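Local atomic coordinates of Tautomerase_3 domain-containing protein (Corynebacterium halotolerans YIM 70093 = DSM 44683, PDB entry 7M58), a protein that is a putative hydrolase of the cis-3-chloroacrylic acid dehalogenase family in the tautomerase superfamily. Residues Pro1-Asp13 with Tyr37-Gly49. Residues are numbered along the deposited sequence; the frame is centred on the assembly and turned at random.
Sequences PSYAVSSRAGLID and YLVQVIFNDLDAG
Val5 and Phe43 pair on neighbouring parallel strands, 2-8 and 40-46, their side chains running alongside each other on one face of the sheet. Phe43 CG stands anti to its carbonyl carbon (chi1 -71°), which carries ring atom CD1 to 3.7 Å from Val5 CB; Ile12 CD1 reaches CE1 of the same ring. Tyr3 and Val41 continue this apolar face, which helix 14-31 covers, and the Tyr3 hydroxyl is hydrogen-bonded to His28 ND1. Beta-branched and aromatic residues suit such a face. Backbone hydrogen bonds join the strands from Gln40 N to Pro1 O (2.9 Å) through to Ala9 N and Leu46 O (2.8 Å); only Ser7 N to Asn44 O, at 3.4 Å, is weak. On the other face the Gln40 amide packs NE2 against Ser2 CB (3.2 Å), where a small serine leaves room, while OE1 accepts from His62 of the second subunit, whose strand extends the sheet. Back on the Phe43 face, Asp45 forms a salt bridge to Arg17, and a water joins its OD2, weakly, to Gly10 N. With helix 14-31 between them, the strands make a beta-alpha-beta unit that sets Pro1, the N-terminal proline characteristic of this superfamily, against Leu38, near a bound sulfate that may mark an anion pocket.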
ATOM      1  N   PRO A   1      -5.300  10.367   7.339  1.00 40.14           N
ATOM      2  CA  PRO A   1      -5.876   9.609   6.220  1.00 36.94           C
ATOM      3  C   PRO A   1      -5.258   9.927   4.874  1.00 30.26           C
ATOM      4  O   PRO A   1      -5.242  11.092   4.483  1.00 32.69           O
ATOM      5  CB  PRO A   1      -7.342  10.044   6.214  1.00 35.40           C
ATOM      6  CG  PRO A   1      -7.309  11.427   6.780  1.00 34.10           C
ATOM      7  CD  PRO A   1      -6.229  11.400   7.834  1.00 36.78           C
ATOM      8  N   SER A   2      -4.760   8.910   4.178  1.00 29.46           N
ATOM      9  CA  SER A   2      -4.251   9.064   2.819  1.00 31.02           C
ATOM     10  C   SER A   2      -5.023   8.115   1.920  1.00 23.76           C
ATOM     11  O   SER A   2      -5.013   6.901   2.137  1.00 26.63           O
ATOM     12  CB  SER A   2      -2.752   8.795   2.717  1.00 31.21           C
ATOM     13  OG  SER A   2      -2.476   7.448   2.996  1.00 44.04           O
ATOM     14  N   TYR A   3      -5.742   8.676   0.961  1.00 22.70           N
ATOM     15  CA  TYR A   3      -6.403   7.909  -0.079  1.00 22.82           C
ATOM     16  C   TYR A   3      -5.482   7.774  -1.283  1.00 26.36           C
ATOM     17  O   TYR A   3      -5.051   8.782  -1.853  1.00 29.78           O
ATOM     18  CB  TYR A   3      -7.712   8.581  -0.482  1.00 25.95           C
ATOM     19  CG  TYR A   3      -8.734   8.552   0.620  1.00 25.81           C
ATOM     20  CD1 TYR A   3      -8.746   9.526   1.607  1.00 24.29           C
ATOM     21  CD2 TYR A   3      -9.679   7.536   0.683  1.00 24.48           C
ATOM     22  CE1 TYR A   3      -9.671   9.501   2.618  1.00 25.02           C
ATOM     23  CE2 TYR A   3     -10.612   7.506   1.694  1.00 28.35           C
ATOM     24  CZ  TYR A   3     -10.597   8.488   2.664  1.00 27.84           C
ATOM     25  OH  TYR A   3     -11.526   8.470   3.675  1.00 32.73           O
ATOM     26  N   ALA A   4      -5.171   6.538  -1.663  1.00 23.03           N
ATOM     27  CA  ALA A   4      -4.485   6.277  -2.918  1.00 20.31           C
ATOM     28  C   ALA A   4      -5.508   5.748  -3.915  1.00 25.21           C
ATOM     29  O   ALA A   4      -6.285   4.842  -3.601  1.00 30.95           O
ATOM     30  CB  ALA A   4      -3.330   5.301  -2.723  1.00 16.28           C
ATOM     31  N   VAL A   5      -5.547   6.358  -5.091  1.00 23.95           N
ATOM     32  CA  VAL A   5      -6.547   6.065  -6.112  1.00 23.61           C
ATOM     33  C   VAL A   5      -5.802   5.540  -7.320  1.00 22.92           C
ATOM     34  O   VAL A   5      -4.983   6.257  -7.904  1.00 25.09           O
ATOM     35  CB  VAL A   5      -7.371   7.305  -6.491  1.00 26.74           C
ATOM     36  CG1 VAL A   5      -8.309   6.964  -7.625  1.00 24.27           C
ATOM     37  CG2 VAL A   5      -8.113   7.888  -5.269  1.00 23.05           C
ATOM     38  N   SER A   6      -6.068   4.298  -7.690  1.00 20.84           N
ATOM     39  CA  SER A   6      -5.391   3.669  -8.812  1.00 26.80           C
ATOM     40  C   SER A   6      -6.366   3.515  -9.964  1.00 28.40           C
ATOM     41  O   SER A   6      -7.475   2.995  -9.772  1.00 28.41           O
ATOM     42  CB  SER A   6      -4.835   2.298  -8.420  1.00 26.16           C
ATOM     43  OG  SER A   6      -3.775   2.444  -7.500  1.00 31.84           O
ATOM     44  N   SER A   7      -5.947   3.972 -11.146  1.00 24.19           N
ATOM     45  CA  SER A   7      -6.735   3.883 -12.368  1.00 24.76           C
ATOM     46  C   SER A   7      -5.792   3.987 -13.554  1.00 28.43           C
ATOM     47  O   SER A   7      -4.679   4.509 -13.435  1.00 27.33           O
ATOM     48  CB  SER A   7      -7.794   4.981 -12.454  1.00 27.86           C
ATOM     49  OG  SER A   7      -7.198   6.268 -12.439  1.00 30.18           O
ATOM     50  N   ARG A   8      -6.250   3.468 -14.698  1.00 33.23           N
ATOM     51  CA  ARG A   8      -5.547   3.652 -15.966  1.00 33.79           C
ATOM     52  C   ARG A   8      -5.228   5.120 -16.197  1.00 30.32           C
ATOM     53  O   ARG A   8      -6.114   5.975 -16.116  1.00 35.45           O
ATOM     54  CB  ARG A   8      -6.406   3.121 -17.113  1.00 38.89           C
ATOM     55  CG  ARG A   8      -5.892   3.479 -18.492  1.00 40.35           C
ATOM     56  CD  ARG A   8      -4.913   2.481 -19.052  1.00 46.15           C
ATOM     57  NE  ARG A   8      -5.006   2.420 -20.516  1.00 51.45           N
ATOM     58  CZ  ARG A   8      -4.349   3.236 -21.339  1.00 50.96           C
ATOM     59  NH1 ARG A   8      -3.529   4.164 -20.844  1.00 41.56           N
ATOM     60  NH2 ARG A   8      -4.495   3.112 -22.656  1.00 49.92           N
ATOM     61  N   ALA A   9      -3.955   5.415 -16.437  1.00 29.29           N
ATOM     62  CA  ALA A   9      -3.571   6.770 -16.810  1.00 33.91           C
ATOM     63  C   ALA A   9      -4.476   7.272 -17.925  1.00 36.36           C
ATOM     64  O   ALA A   9      -4.639   6.613 -18.960  1.00 33.65           O
ATOM     65  CB  ALA A   9      -2.109   6.814 -17.250  1.00 37.95           C
ATOM     66  N   GLY A  10      -5.055   8.446 -17.709  1.00 33.46           N
ATOM     67  CA  GLY A  10      -5.986   9.036 -18.634  1.00 30.76           C
ATOM     68  C   GLY A  10      -7.436   8.887 -18.236  1.00 31.54           C
ATOM     69  O   GLY A  10      -8.280   9.633 -18.740  1.00 32.76           O
ATOM     70  N   LEU A  11      -7.750   7.968 -17.325  1.00 32.26           N
ATOM     71  CA  LEU A  11      -9.147   7.814 -16.932  1.00 37.00           C
ATOM     72  C   LEU A  11      -9.639   9.017 -16.147  1.00 32.43           C
ATOM     73  O   LEU A  11     -10.783   9.449 -16.322  1.00 41.56           O
ATOM     74  CB  LEU A  11      -9.354   6.535 -16.123  1.00 38.37           C
ATOM     75  CG  LEU A  11     -10.775   6.377 -15.573  1.00 36.55           C
ATOM     76  CD1 LEU A  11     -11.746   6.097 -16.726  1.00 38.89           C
ATOM     77  CD2 LEU A  11     -10.815   5.246 -14.548  1.00 31.20           C
ATOM     78  N   ILE A  12      -8.812   9.564 -15.270  1.00 30.96           N
ATOM     79  CA  ILE A  12      -9.222  10.677 -14.433  1.00 26.33           C
ATOM     80  C   ILE A  12      -8.454  11.913 -14.880  1.00 31.70           C
ATOM     81  O   ILE A  12      -7.269  12.059 -14.556  1.00 30.13           O
ATOM     82  CB  ILE A  12      -9.001  10.378 -12.948  1.00 30.89           C
ATOM     83  CG1 ILE A  12      -9.574   8.985 -12.630  1.00 35.29           C
ATOM     84  CG2 ILE A  12      -9.666  11.465 -12.098  1.00 29.82           C
ATOM     85  CD1 ILE A  12      -9.457   8.499 -11.167  1.00 30.28           C
ATOM     86  N   ASP A  13      -9.130  12.772 -15.663  1.00 30.87           N
ATOM     87  CA  ASP A  13      -8.828  14.198 -15.876  1.00 32.45           C
ATOM     88  C   ASP A  13      -8.091  14.862 -14.732  1.00 29.09           C
ATOM     89  O   ASP A  13      -8.264  14.475 -13.575  1.00 28.60           O
ATOM     90  CB  ASP A  13     -10.134  14.997 -16.000  1.00 32.78           C
ATOM     91  CG  ASP A  13     -10.505  15.305 -17.392  1.00 34.96           C
ATOM     92  OD1 ASP A  13      -9.685  15.053 -18.286  1.00 40.16           O
ATOM     93  OD2 ASP A  13     -11.649  15.777 -17.589  1.00 50.67           O
ATOM     94  N   TYR A  37      -7.649  19.120   6.961  1.00 30.71           N
ATOM     95  CA  TYR A  37      -6.218  19.321   6.762  1.00 32.97           C
ATOM     96  C   TYR A  37      -5.425  18.035   6.987  1.00 30.58           C
ATOM     97  O   TYR A  37      -4.233  17.997   6.662  1.00 28.19           O
ATOM     98  CB  TYR A  37      -5.668  20.447   7.675  1.00 29.01           C
ATOM     99  CG  TYR A  37      -5.884  20.285   9.175  1.00 31.69           C
ATOM    100  CD1 TYR A  37      -5.226  19.278   9.880  1.00 31.62           C
ATOM    101  CD2 TYR A  37      -6.718  21.152   9.898  1.00 31.19           C
ATOM    102  CE1 TYR A  37      -5.407  19.103  11.244  1.00 33.24           C
ATOM    103  CE2 TYR A  37      -6.903  20.984  11.276  1.00 26.82           C
ATOM    104  CZ  TYR A  37      -6.239  19.950  11.937  1.00 33.07           C
ATOM    105  OH  TYR A  37      -6.388  19.721  13.283  1.00 32.72           O
ATOM    106  N   LEU A  38      -6.057  16.980   7.504  1.00 26.77           N
ATOM    107  CA  LEU A  38      -5.369  15.712   7.679  1.00 31.98           C
ATOM    108  C   LEU A  38      -5.389  14.852   6.424  1.00 31.11           C
ATOM    109  O   LEU A  38      -4.656  13.859   6.359  1.00 30.79           O
ATOM    110  CB  LEU A  38      -5.994  14.922   8.832  1.00 35.41           C
ATOM    111  CG  LEU A  38      -5.753  15.414  10.268  1.00 30.70           C
ATOM    112  CD1 LEU A  38      -6.144  14.336  11.281  1.00 28.11           C
ATOM    113  CD2 LEU A  38      -4.332  15.863  10.477  1.00 25.69           C
ATOM    114  N   VAL A  39      -6.191  15.210   5.432  1.00 29.85           N
ATOM    115  CA  VAL A  39      -6.503  14.308   4.334  1.00 28.77           C
ATOM    116  C   VAL A  39      -5.512  14.509   3.192  1.00 30.81           C
ATOM    117  O   VAL A  39      -5.310  15.629   2.698  1.00 26.47           O
ATOM    118  CB  VAL A  39      -7.946  14.515   3.852  1.00 27.36           C
ATOM    119  CG1 VAL A  39      -8.281  13.495   2.780  1.00 30.81           C
ATOM    120  CG2 VAL A  39      -8.917  14.467   5.029  1.00 24.52           C
ATOM    121  N   GLN A  40      -4.904  13.412   2.766  1.00 25.88           N
ATOM    122  CA  GLN A  40      -4.035  13.364   1.611  1.00 29.21           C
ATOM    123  C   GLN A  40      -4.668  12.453   0.563  1.00 26.91           C
ATOM    124  O   GLN A  40      -5.189  11.389   0.902  1.00 27.35           O
ATOM    125  CB  GLN A  40      -2.646  12.854   2.027  1.00 28.19           C
ATOM    126  CG  GLN A  40      -1.715  12.513   0.893  1.00 24.87           C
ATOM    127  CD  GLN A  40      -0.388  11.982   1.401  1.00 31.70           C
ATOM    128  OE1 GLN A  40       0.582  12.730   1.554  1.00 30.02           O
ATOM    129  NE2 GLN A  40      -0.335  10.684   1.664  1.00 30.91           N
ATOM    130  N   VAL A  41      -4.653  12.881  -0.699  1.00 19.98           N
ATOM    131  CA  VAL A  41      -5.142  12.074  -1.810  1.00 23.93           C
ATOM    132  C   VAL A  41      -4.027  11.935  -2.831  1.00 28.64           C
ATOM    133  O   VAL A  41      -3.428  12.935  -3.249  1.00 32.79           O
ATOM    134  CB  VAL A  41      -6.385  12.682  -2.482  1.00 27.09           C
ATOM    135  CG1 VAL A  41      -6.779  11.827  -3.689  1.00 24.15           C
ATOM    136  CG2 VAL A  41      -7.539  12.790  -1.506  1.00 22.73           C
ATOM    137  N   ILE A  42      -3.766  10.711  -3.255  1.00 24.34           N
ATOM    138  CA  ILE A  42      -2.716  10.449  -4.226  1.00 29.24           C
ATOM    139  C   ILE A  42      -3.316   9.669  -5.386  1.00 28.12           C
ATOM    140  O   ILE A  42      -4.102   8.738  -5.178  1.00 27.01           O
ATOM    141  CB  ILE A  42      -1.543   9.692  -3.589  1.00 20.64           C
ATOM    142  CG1 ILE A  42      -0.787  10.620  -2.659  1.00 23.77           C
ATOM    143  CG2 ILE A  42      -0.610   9.223  -4.644  1.00 30.88           C
ATOM    144  CD1 ILE A  42      -0.029   9.871  -1.578  1.00 31.03           C
ATOM    145  N   PHE A  43      -2.944  10.044  -6.607  1.00 26.97           N
ATOM    146  CA  PHE A  43      -3.405   9.375  -7.814  1.00 25.35           C
ATOM    147  C   PHE A  43      -2.243   8.610  -8.425  1.00 27.82           C
ATOM    148  O   PHE A  43      -1.297   9.217  -8.942  1.00 33.55           O
ATOM    149  CB  PHE A  43      -3.994  10.374  -8.807  1.00 23.52           C
ATOM    150  CG  PHE A  43      -5.297  10.930  -8.367  1.00 29.19           C
ATOM    151  CD1 PHE A  43      -6.476  10.214  -8.574  1.00 28.18           C
ATOM    152  CD2 PHE A  43      -5.359  12.152  -7.705  1.00 27.72           C
ATOM    153  CE1 PHE A  43      -7.697  10.713  -8.140  1.00 28.72           C
ATOM    154  CE2 PHE A  43      -6.580  12.662  -7.270  1.00 26.53           C
ATOM    155  CZ  PHE A  43      -7.752  11.942  -7.486  1.00 29.01           C
ATOM    156  N   ASN A  44      -2.327   7.280  -8.368  1.00 26.68           N
ATOM    157  CA  ASN A  44      -1.384   6.389  -9.039  1.00 36.69           C
ATOM    158  C   ASN A  44      -1.957   6.013 -10.401  1.00 37.86           C
ATOM    159  O   ASN A  44      -2.889   5.202 -10.500  1.00 35.69           O
ATOM    160  CB  ASN A  44      -1.116   5.146  -8.196  1.00 28.98           C
ATOM    161  CG  ASN A  44      -0.390   5.475  -6.895  1.00 39.35           C
ATOM    162  OD1 ASN A  44       0.740   5.971  -6.909  1.00 42.28           O
ATOM    163  ND2 ASN A  44      -1.032   5.192  -5.766  1.00 29.03           N
ATOM    164  N   ASP A  45      -1.396   6.585 -11.458  1.00 35.85           N
ATOM    165  CA  ASP A  45      -1.872   6.276 -12.796  1.00 35.48           C
ATOM    166  C   ASP A  45      -1.148   5.053 -13.341  1.00 37.06           C
ATOM    167  O   ASP A  45       0.075   4.919 -13.208  1.00 40.10           O
ATOM    168  CB  ASP A  45      -1.687   7.477 -13.726  1.00 38.24           C
ATOM    169  CG  ASP A  45      -2.636   8.627 -13.390  1.00 42.75           C
ATOM    170  OD1 ASP A  45      -3.613   8.415 -12.624  1.00 39.10           O
ATOM    171  OD2 ASP A  45      -2.408   9.745 -13.897  1.00 45.10           O
ATOM    172  N   LEU A  46      -1.902   4.186 -14.000  1.00 36.48           N
ATOM    173  CA  LEU A  46      -1.408   2.884 -14.410  1.00 39.74           C
ATOM    174  C   LEU A  46      -1.248   2.839 -15.922  1.00 36.97           C
ATOM    175  O   LEU A  46      -1.983   3.509 -16.651  1.00 33.01           O
ATOM    176  CB  LEU A  46      -2.376   1.785 -13.960  1.00 32.93           C
ATOM    177  CG  LEU A  46      -2.588   1.616 -12.463  1.00 31.56           C
ATOM    178  CD1 LEU A  46      -3.703   0.607 -12.200  1.00 25.55           C
ATOM    179  CD2 LEU A  46      -1.282   1.195 -11.799  1.00 32.47           C
ATOM    180  N   ASP A  47      -0.273   2.045 -16.377  1.00 39.83           N
ATOM    181  CA  ASP A  47      -0.053   1.779 -17.797  1.00 40.33           C
ATOM    182  C   ASP A  47      -1.246   1.031 -18.409  1.00 39.60           C
ATOM    183  O   ASP A  47      -2.140   0.544 -17.706  1.00 40.22           O
ATOM    184  CB  ASP A  47       1.248   0.996 -17.993  1.00 45.42           C
ATOM    185  CG  ASP A  47       1.939   1.324 -19.316  1.00 62.88           C
ATOM    186  OD1 ASP A  47       1.295   1.941 -20.196  1.00 69.99           O
ATOM    187  OD2 ASP A  47       3.128   0.969 -19.478  1.00 63.87           O
ATOM    188  N   ALA A  48      -1.214   0.893 -19.739  1.00 38.56           N
ATOM    189  CA  ALA A  48      -2.378   0.421 -20.494  1.00 42.89           C
ATOM    190  C   ALA A  48      -2.837  -0.981 -20.086  1.00 41.57           C
ATOM    191  O   ALA A  48      -4.040  -1.218 -19.895  1.00 44.06           O
ATOM    192  CB  ALA A  48      -2.075   0.464 -21.990  1.00 44.82           C
ATOM    193  N   GLY A  49      -1.919  -1.932 -20.004  1.00 37.57           N
ATOM    194  CA  GLY A  49      -2.338  -3.292 -19.710  1.00 30.80           C
ATOM    195  C   GLY A  49      -1.913  -3.734 -18.328  1.00 31.29           C
ATOM    196  O   GLY A  49      -1.514  -4.888 -18.132  1.00 28.70           O
TER
HETATM  197  O   HOH W   1      -4.545  10.058 -15.489  1.00 30.85           O
HETATM  198  O   HOH W   2      -5.509  10.236 -12.302  1.00 27.55           O